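Local coordinates for putative cell invasion protein with MAC/Perforin domain (Bacteroides thetaiotaomicron VPI-5482, PDB 3KK7) that is of unproven function but belongs to the membrane-attack complex/perforin family, whose members often assemble into membrane pores, at residues K141-T146 against L225-D230; I247-E252 against S281-N286; Y302-S307 against Y316-T321. All coordinates share one frame; numbering follows the deposited sequence.

Interaction 1: residues K141-T146 against L225-D230; sequences KTIKET and LFYGVD
In the helix-on-sheet layer of the MACPF domain, I143 near the end of helix 133-146 rests on L225 and Y227 of strand 220-230. The helix segment crosses the strand at 74°, their axes 9.9 Å apart; I143 and L225 bury about the same area, Y227 and T142 less. I143 uses both its branches. With CG1 beside the backbone N (chi1 -55°), CG2 falls anti to that N and meets ring carbon CD2 of Y227 at 4.0 Å, the two side chains running at a slant to each other. The other branch ends in CD1, 4.3 Å from CD1 of L225. That same leucine methyl also lies 4.2 Å from CG2 of T142.

The strand belongs to the large bent antiparallel sheet of the MACPF fold: between L225 and Y227, F226 faces the other way and packs on M243 and I247 of helix 236-249, so the sheet has helix on both sides. The polar ends look elsewhere. T142 OG1 has two carbonyl partners, chiefly G138 O and also T66 O, and Y227 OH bonds to D152. T142 O takes two bonds, from T146 N at 2.8 Å and from T146 OG1 at 2.7 Å, the hydroxyl coming from above the carbonyl plane.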
loop_
_atom_site.group_PDB
_atom_site.type_symbol
_atom_site.label_atom_id
_atom_site.label_comp_id
_atom_site.label_asym_id
_atom_site.label_seq_id
_atom_site.Cartn_x
_atom_site.Cartn_y
_atom_site.Cartn_z
ATOM N N LYS A 141 4.492 4.272 18.470
ATOM C CA LYS A 141 3.359 5.133 18.768
ATOM C C LYS A 141 2.415 4.448 19.782
ATOM O O LYS A 141 1.996 5.058 20.766
ATOM C CB LYS A 141 2.654 5.519 17.453
ATOM C CG LYS A 141 1.366 6.305 17.626
ATOM C CD LYS A 141 0.845 6.866 16.278
ATOM C CE LYS A 141 -0.494 7.600 16.439
ATOM N NZ LYS A 141 -1.623 6.690 16.846
ATOM N N THR A 142 2.144 3.166 19.559
ATOM C CA THR A 142 1.333 2.384 20.454
ATOM C C THR A 142 1.990 2.247 21.813
ATOM O O THR A 142 1.323 2.433 22.842
ATOM C CB THR A 142 1.053 0.957 19.881
ATOM O OG1 THR A 142 0.448 1.078 18.596
ATOM C CG2 THR A 142 0.132 0.156 20.802
ATOM N N ILE A 143 3.286 1.914 21.832
ATOM C CA ILE A 143 3.976 1.783 23.122
ATOM C C ILE A 143 3.802 3.088 23.892
ATOM O O ILE A 143 3.409 3.077 25.058
ATOM C CB ILE A 143 5.492 1.513 23.030
ATOM C CG1 ILE A 143 5.791 0.279 22.182
ATOM C CG2 ILE A 143 6.074 1.319 24.429
ATOM C CD1 ILE A 143 5.082 -0.967 22.622
ATOM N N LYS A 144 4.049 4.207 23.227
ATOM C CA LYS A 144 3.958 5.490 23.893
ATOM C C LYS A 144 2.543 5.800 24.397
ATOM O O LYS A 144 2.401 6.410 25.441
ATOM C CB LYS A 144 4.474 6.612 22.998
ATOM C CG LYS A 144 5.975 6.621 22.798
ATOM C CD LYS A 144 6.401 7.956 22.164
ATOM C CE LYS A 144 7.889 8.097 22.067
ATOM N NZ LYS A 144 8.267 9.451 21.554
ATOM N N GLU A 145 1.515 5.336 23.694
ATOM C CA GLU A 145 0.130 5.589 24.109
ATOM C C GLU A 145 -0.314 4.615 25.168
ATOM O O GLU A 145 -1.218 4.924 25.935
ATOM C CB GLU A 145 -0.847 5.492 22.930
ATOM C CG GLU A 145 -0.742 6.621 21.937
ATOM C CD GLU A 145 -1.465 6.363 20.625
ATOM O OE1 GLU A 145 -2.095 5.303 20.450
ATOM O OE2 GLU A 145 -1.402 7.246 19.746
ATOM N N THR A 146 0.292 3.430 25.207
ATOM C CA THR A 146 -0.160 2.358 26.116
ATOM C C THR A 146 0.454 2.464 27.481
ATOM O O THR A 146 -0.124 1.995 28.463
ATOM C CB THR A 146 0.222 0.993 25.587
ATOM O OG1 THR A 146 -0.302 0.851 24.273
ATOM C CG2 THR A 146 -0.309 -0.093 26.463
ATOM N N LEU A 225 1.822 -6.548 25.593
ATOM C CA LEU A 225 3.031 -5.769 25.375
ATOM C C LEU A 225 3.631 -5.462 26.728
ATOM O O LEU A 225 2.900 -5.282 27.701
ATOM C CB LEU A 225 2.730 -4.473 24.630
ATOM C CG LEU A 225 1.936 -4.637 23.338
ATOM C CD1 LEU A 225 1.504 -3.271 22.851
ATOM C CD2 LEU A 225 2.781 -5.364 22.322
ATOM N N PHE A 226 4.960 -5.419 26.778
ATOM C CA PHE A 226 5.704 -5.175 27.999
ATOM C C PHE A 226 6.652 -3.987 27.830
ATOM O O PHE A 226 7.259 -3.766 26.750
ATOM C CB PHE A 226 6.542 -6.400 28.403
ATOM C CG PHE A 226 5.738 -7.648 28.666
ATOM C CD1 PHE A 226 5.175 -8.364 27.631
ATOM C CD2 PHE A 226 5.588 -8.128 29.932
ATOM C CE1 PHE A 226 4.465 -9.505 27.875
ATOM C CE2 PHE A 226 4.866 -9.261 30.166
ATOM C CZ PHE A 226 4.316 -9.949 29.137
ATOM N N TYR A 227 6.782 -3.234 28.914
ATOM C CA TYR A 227 7.712 -2.130 28.974
ATOM C C TYR A 227 8.522 -2.238 30.252
ATOM O O TYR A 227 7.990 -2.062 31.338
ATOM C CB TYR A 227 6.953 -0.807 28.884
ATOM C CG TYR A 227 7.857 0.404 28.883
ATOM C CD1 TYR A 227 8.252 0.995 30.073
ATOM C CD2 TYR A 227 8.309 0.984 27.674
ATOM C CE1 TYR A 227 9.085 2.126 30.072
ATOM C CE2 TYR A 227 9.143 2.124 27.676
ATOM C CZ TYR A 227 9.515 2.679 28.880
ATOM O OH TYR A 227 10.323 3.777 28.915
ATOM N N GLY A 228 9.807 -2.568 30.106
ATOM C CA GLY A 228 10.742 -2.742 31.232
ATOM C C GLY A 228 11.910 -1.750 31.296
ATOM O O GLY A 228 12.470 -1.327 30.264
ATOM N N VAL A 229 12.268 -1.370 32.530
ATOM C CA VAL A 229 13.500 -0.624 32.779
ATOM C C VAL A 229 14.492 -1.604 33.414
ATOM O O VAL A 229 14.334 -2.009 34.576
ATOM C CB VAL A 229 13.263 0.607 33.653
ATOM C CG1 VAL A 229 14.580 1.266 34.037
ATOM C CG2 VAL A 229 12.354 1.582 32.914
ATOM N N ASP A 230 15.499 -1.997 32.638
ATOM C CA ASP A 230 16.483 -2.954 33.096
ATOM C C ASP A 230 17.414 -2.202 34.047
ATOM O O ASP A 230 17.999 -1.169 33.711
ATOM C CB ASP A 230 17.239 -3.562 31.914
ATOM C CG ASP A 230 17.962 -4.842 32.272
ATOM O OD1 ASP A 230 18.926 -4.800 33.073
ATOM O OD2 ASP A 230 17.570 -5.888 31.721
#

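Interaction 2: residues I247-E252 against S281-N286; sequences INASYE and SETITN
S250 turns OG beside its own backbone N, anti to the carbonyl carbon (chi1 -70°), and I284 places CG1 in the same relation to its backbone (chi1 -74°) with CD1 extended beyond it. The result is that the isoleucine's end methyl sits on the serine hydroxyl: CD1 of I284 is 3.3 Å from OG of S250, a close apolar-on-polar contact, while CG1 of I284 is further back at 4.1 Å from OG. The hydroxyl is not left wanting in this buried place, since it bonds back to A246 O one turn earlier. One residue back in each segment, a simpler pair meets methyl to methyl, CB of A249 and CG2 of T283 at 4.0 Å. Both bonds to CB point across the gap here, and the alpha carbons of A249 and T283 are the nearest such pair, 7.2 Å apart.

No hydrogen bond joins the two segments themselves, but N280, just ahead of 281-286, gives its side-chain ND2 to A249 O. Within 281-286, S281 O is gripped by I284 N, T285 N and T285 OG1. T283 and I284 also reach back to V245 and A246, so helix 278-285 lies against the last turns of helix 236-249. Both belong to the insertion, with two helices and two short strands, that joins strands 220-230 and 288-298 and probably corresponds to the second of the two clusters that in pore-forming MACPF relatives refold into membrane-crossing hairpins.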
loop_
_atom_site.group_PDB
_atom_site.type_symbol
_atom_site.label_atom_id
_atom_site.label_comp_id
_atom_site.label_asym_id
_atom_site.label_seq_id
_atom_site.Cartn_x
_atom_site.Cartn_y
_atom_site.Cartn_z
ATOM N N ILE A 247 9.227 -12.323 30.377
ATOM C CA ILE A 247 8.013 -12.713 29.658
ATOM C C ILE A 247 7.652 -14.144 29.996
ATOM O O ILE A 247 6.532 -14.438 30.369
ATOM C CB ILE A 247 8.164 -12.615 28.130
ATOM C CG1 ILE A 247 8.177 -11.138 27.700
ATOM C CG2 ILE A 247 6.994 -13.379 27.440
ATOM C CD1 ILE A 247 8.487 -10.916 26.186
ATOM N N ASN A 248 8.645 -15.018 29.900
ATOM C CA ASN A 248 8.448 -16.434 30.126
ATOM C C ASN A 248 8.094 -16.807 31.569
ATOM O O ASN A 248 7.488 -17.850 31.789
ATOM C CB ASN A 248 9.661 -17.208 29.633
ATOM C CG ASN A 248 9.279 -18.369 28.752
ATOM O OD1 ASN A 248 8.516 -18.204 27.767
ATOM N ND2 ASN A 248 9.825 -19.559 29.065
ATOM N N ALA A 249 8.445 -15.977 32.544
ATOM C CA ALA A 249 8.028 -16.215 33.926
ATOM C C ALA A 249 6.716 -15.510 34.279
ATOM O O ALA A 249 6.249 -15.613 35.417
ATOM C CB ALA A 249 9.116 -15.777 34.904
ATOM N N SER A 250 6.110 -14.825 33.310
ATOM C CA SER A 250 5.014 -13.896 33.594
ATOM C C SER A 250 3.659 -14.302 33.081
ATOM O O SER A 250 2.744 -13.483 33.069
ATOM C CB SER A 250 5.353 -12.519 33.035
ATOM O OG SER A 250 6.394 -11.963 33.806
ATOM N N TYR A 251 3.512 -15.551 32.653
ATOM C CA TYR A 251 2.194 -16.033 32.306
ATOM C C TYR A 251 2.131 -17.508 32.572
ATOM O O TYR A 251 3.145 -18.137 32.759
ATOM C CB TYR A 251 1.852 -15.685 30.859
ATOM C CG TYR A 251 2.487 -16.578 29.862
ATOM C CD1 TYR A 251 3.770 -16.323 29.400
ATOM C CD2 TYR A 251 1.811 -17.694 29.374
ATOM C CE1 TYR A 251 4.382 -17.151 28.478
ATOM C CE2 TYR A 251 2.418 -18.544 28.445
ATOM C CZ TYR A 251 3.709 -18.264 28.004
ATOM O OH TYR A 251 4.315 -19.084 27.088
ATOM N N GLU A 252 0.929 -18.053 32.619
ATOM C CA GLU A 252 0.769 -19.466 32.822
ATOM C C GLU A 252 -0.330 -20.019 31.925
ATOM O O GLU A 252 -1.454 -19.535 31.937
ATOM C CB GLU A 252 0.467 -19.763 34.289
ATOM C CG GLU A 252 0.894 -21.154 34.694
ATOM C CD GLU A 252 0.477 -21.515 36.102
ATOM O OE1 GLU A 252 -0.747 -21.619 36.340
ATOM O OE2 GLU A 252 1.367 -21.701 36.955
ATOM N N SER A 281 8.070 -13.553 40.974
ATOM C CA SER A 281 8.242 -12.104 41.009
ATOM C C SER A 281 9.695 -11.715 41.227
ATOM O O SER A 281 10.179 -10.761 40.629
ATOM C CB SER A 281 7.299 -11.452 42.018
ATOM O OG SER A 281 5.985 -11.406 41.453
ATOM N N GLU A 282 10.394 -12.492 42.045
ATOM C CA GLU A 282 11.843 -12.350 42.221
ATOM C C GLU A 282 12.598 -12.473 40.885
ATOM O O GLU A 282 13.529 -11.714 40.630
ATOM C CB GLU A 282 12.332 -13.406 43.200
ATOM C CG GLU A 282 13.668 -13.115 43.852
ATOM C CD GLU A 282 13.695 -13.557 45.330
ATOM O OE1 GLU A 282 12.764 -13.156 46.091
ATOM O OE2 GLU A 282 14.639 -14.293 45.726
ATOM N N THR A 283 12.190 -13.400 40.020
ATOM C CA THR A 283 12.783 -13.515 38.684
ATOM C C THR A 283 12.771 -12.178 37.933
ATOM O O THR A 283 13.651 -11.910 37.120
ATOM C CB THR A 283 12.015 -14.536 37.794
ATOM O OG1 THR A 283 12.016 -15.815 38.417
ATOM C CG2 THR A 283 12.653 -14.676 36.409
ATOM N N ILE A 284 11.751 -11.366 38.187
ATOM C CA ILE A 284 11.555 -10.116 37.470
ATOM C C ILE A 284 12.287 -8.981 38.146
ATOM O O ILE A 284 13.066 -8.269 37.532
ATOM C CB ILE A 284 10.050 -9.795 37.348
ATOM C CG1 ILE A 284 9.427 -10.718 36.297
ATOM C CG2 ILE A 284 9.825 -8.357 36.956
ATOM C CD1 ILE A 284 7.976 -10.839 36.433
ATOM N N THR A 285 12.052 -8.827 39.427
ATOM C CA THR A 285 12.656 -7.736 40.171
ATOM C C THR A 285 14.197 -7.805 40.229
ATOM O O THR A 285 14.853 -6.767 40.292
ATOM C CB THR A 285 12.072 -7.679 41.576
ATOM O OG1 THR A 285 12.261 -8.954 42.202
ATOM C CG2 THR A 285 10.586 -7.338 41.495
ATOM N N ASN A 286 14.752 -9.016 40.203
ATOM C CA ASN A 286 16.201 -9.204 40.132
ATOM C C ASN A 286 16.843 -8.620 38.864
ATOM O O ASN A 286 18.032 -8.321 38.858
ATOM C CB ASN A 286 16.570 -10.689 40.223
ATOM C CG ASN A 286 16.405 -11.283 41.645
ATOM O OD1 ASN A 286 16.171 -10.578 42.645
ATOM N ND2 ASN A 286 16.530 -12.608 41.721
#

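Interaction 3: residues Y302-S307 against Y316-T321; sequences YGYSIS and YSIDLT
The ring of Y304 is the flat group here, and L320 meets it at the edge: CD2 of L320 lies near the ring plane, 3.8 Å from CE2 of Y304. I318 comes in at a slant, with CG2 3.5 Å from CE2 of Y304 and 3.3 Å from OH at the end of the same ring. CG1 of I318 lies beside the backbone N (chi1 -51°), which leaves CG2 anti to that N and turned to the ring. I295 of strand 288-298 touches both Y304 and I318. An alanine in place of Y304 would lose the whole ring, which is likely to leave CG2 of I318 and CD2 of L320 without their partner on the 302-307 side.

Beside this packing, at the start of the loop segment, one water spans the gap, giving hydrogens to Y302 O at 2.7 Å and D319 O at 3.1 Å. L320 is the N-cap of helix 321-326, and just ahead of it D319 OD1 takes T321 OG1 at 2.7 Å on its syn side. Y304 is itself paired through its backbone with T297. The loop packs against both strand 288-298 of the main MACPF sheet and strand 318-319, an outer strand of a small three-stranded antiparallel sheet.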
loop_
_atom_site.group_PDB
_atom_site.type_symbol
_atom_site.label_atom_id
_atom_site.label_comp_id
_atom_site.label_asym_id
_atom_site.label_seq_id
_atom_site.Cartn_x
_atom_site.Cartn_y
_atom_site.Cartn_z
ATOM N N TYR A 302 -15.654 -12.571 27.343
ATOM C CA TYR A 302 -15.202 -12.502 28.745
ATOM C C TYR A 302 -13.722 -12.145 28.850
ATOM O O TYR A 302 -13.031 -12.514 29.805
ATOM C CB TYR A 302 -15.522 -13.813 29.491
ATOM C CG TYR A 302 -16.984 -14.205 29.393
ATOM C CD1 TYR A 302 -17.955 -13.581 30.195
ATOM C CD2 TYR A 302 -17.410 -15.185 28.480
ATOM C CE1 TYR A 302 -19.316 -13.926 30.094
ATOM C CE2 TYR A 302 -18.766 -15.541 28.367
ATOM C CZ TYR A 302 -19.715 -14.906 29.174
ATOM O OH TYR A 302 -21.053 -15.255 29.059
ATOM N N GLY A 303 -13.256 -11.386 27.868
ATOM C CA GLY A 303 -11.861 -10.987 27.800
ATOM C C GLY A 303 -11.666 -9.488 27.807
ATOM O O GLY A 303 -12.251 -8.776 28.610
ATOM N N TYR A 304 -10.811 -9.007 26.912
ATOM C CA TYR A 304 -10.414 -7.612 26.933
ATOM C C TYR A 304 -10.268 -7.090 25.522
ATOM O O TYR A 304 -9.163 -6.995 24.988
ATOM C CB TYR A 304 -9.132 -7.448 27.763
ATOM C CG TYR A 304 -9.315 -7.863 29.215
ATOM C CD1 TYR A 304 -9.679 -6.930 30.190
ATOM C CD2 TYR A 304 -9.149 -9.185 29.604
ATOM C CE1 TYR A 304 -9.852 -7.299 31.519
ATOM C CE2 TYR A 304 -9.328 -9.568 30.916
ATOM C CZ TYR A 304 -9.679 -8.618 31.876
ATOM O OH TYR A 304 -9.835 -9.003 33.189
ATOM N N SER A 305 -11.407 -6.713 24.961
ATOM C CA SER A 305 -11.517 -6.272 23.577
ATOM C C SER A 305 -10.729 -4.986 23.298
ATOM O O SER A 305 -10.311 -4.743 22.163
ATOM C CB SER A 305 -13.006 -6.084 23.201
ATOM O OG SER A 305 -13.660 -5.113 24.015
ATOM N N ILE A 306 -10.557 -4.167 24.332
ATOM C CA ILE A 306 -9.845 -2.898 24.243
ATOM C C ILE A 306 -8.582 -3.063 25.060
ATOM O O ILE A 306 -8.636 -3.558 26.178
ATOM C CB ILE A 306 -10.684 -1.735 24.857
ATOM C CG1 ILE A 306 -11.976 -1.536 24.036
ATOM C CG2 ILE A 306 -9.851 -0.428 24.950
ATOM C CD1 ILE A 306 -13.082 -0.696 24.749
ATOM N N SER A 307 -7.446 -2.657 24.518
ATOM C CA SER A 307 -6.195 -2.781 25.261
ATOM C C SER A 307 -6.370 -2.272 26.676
ATOM O O SER A 307 -6.976 -1.224 26.861
ATOM C CB SER A 307 -5.056 -2.039 24.544
ATOM O OG SER A 307 -4.454 -2.905 23.588
ATOM N N TYR A 316 -0.343 -6.899 39.541
ATOM C CA TYR A 316 -1.670 -7.221 39.071
ATOM C C TYR A 316 -1.679 -8.341 38.056
ATOM O O TYR A 316 -0.992 -8.290 37.034
ATOM C CB TYR A 316 -2.346 -5.969 38.532
ATOM C CG TYR A 316 -3.803 -6.179 38.206
ATOM C CD1 TYR A 316 -4.742 -6.428 39.232
ATOM C CD2 TYR A 316 -4.254 -6.137 36.887
ATOM C CE1 TYR A 316 -6.096 -6.622 38.943
ATOM C CE2 TYR A 316 -5.593 -6.350 36.583
ATOM C CZ TYR A 316 -6.511 -6.588 37.617
ATOM O OH TYR A 316 -7.834 -6.797 37.317
ATOM N N SER A 317 -2.481 -9.357 38.361
ATOM C CA SER A 317 -2.641 -10.533 37.524
ATOM C C SER A 317 -4.053 -10.609 37.023
ATOM O O SER A 317 -4.986 -10.280 37.750
ATOM C CB SER A 317 -2.349 -11.796 38.329
ATOM O OG SER A 317 -0.981 -11.806 38.687
ATOM N N ILE A 318 -4.188 -11.075 35.786
ATOM C CA ILE A 318 -5.460 -11.233 35.136
ATOM C C ILE A 318 -5.668 -12.689 34.774
ATOM O O ILE A 318 -4.797 -13.291 34.152
ATOM C CB ILE A 318 -5.501 -10.461 33.840
ATOM C CG1 ILE A 318 -5.046 -9.011 34.062
ATOM C CG2 ILE A 318 -6.907 -10.544 33.245
ATOM C CD1 ILE A 318 -4.958 -8.182 32.751
ATOM N N ASP A 319 -6.828 -13.231 35.146
ATOM C CA ASP A 319 -7.239 -14.593 34.816
ATOM C C ASP A 319 -7.940 -14.562 33.460
ATOM O O ASP A 319 -9.000 -13.948 33.340
ATOM C CB ASP A 319 -8.206 -15.116 35.901
ATOM C CG ASP A 319 -8.662 -16.564 35.677
ATOM O OD1 ASP A 319 -7.900 -17.392 35.118
ATOM O OD2 ASP A 319 -9.798 -16.876 36.099
ATOM N N LEU A 320 -7.354 -15.198 32.443
ATOM C CA LEU A 320 -8.018 -15.295 31.153
ATOM C C LEU A 320 -8.751 -16.640 30.982
ATOM O O LEU A 320 -9.172 -16.986 29.867
ATOM C CB LEU A 320 -7.030 -15.053 30.007
ATOM C CG LEU A 320 -6.430 -13.639 29.979
ATOM C CD1 LEU A 320 -5.238 -13.563 29.022
ATOM C CD2 LEU A 320 -7.493 -12.615 29.647
ATOM N N THR A 321 -8.944 -17.389 32.070
ATOM C CA THR A 321 -9.525 -18.713 31.935
ATOM C C THR A 321 -10.915 -18.668 31.285
ATOM O O THR A 321 -11.131 -19.369 30.319
ATOM C CB THR A 321 -9.492 -19.514 33.251
ATOM O OG1 THR A 321 -8.128 -19.641 33.672
ATOM C CG2 THR A 321 -10.088 -20.912 33.060
HETATM O O HOH W 1 -11.095 -13.899 30.997
#

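In the fold
From the N terminus the three contacts follow in series, with none nested or crossing. Interaction 1 closes the longest loop, 78 residues between its segments, setting helix 133-146 on strand 220-230 of the main sheet. The chain then passes directly into helix 236-249, where interaction 2 closes 28 residues by bringing helix 278-285 back. These two touch on the face of the main sheet that helix 236-249 covers. Interaction 3, following strand 288-298, closes a loop of just eight residues between its segments. It shares with interaction 2 the small sheet of 251-254, 271-274 and 318-319, although their centres are about 18 Å apart. All lie at the same end of the molecule, within the MACPF range.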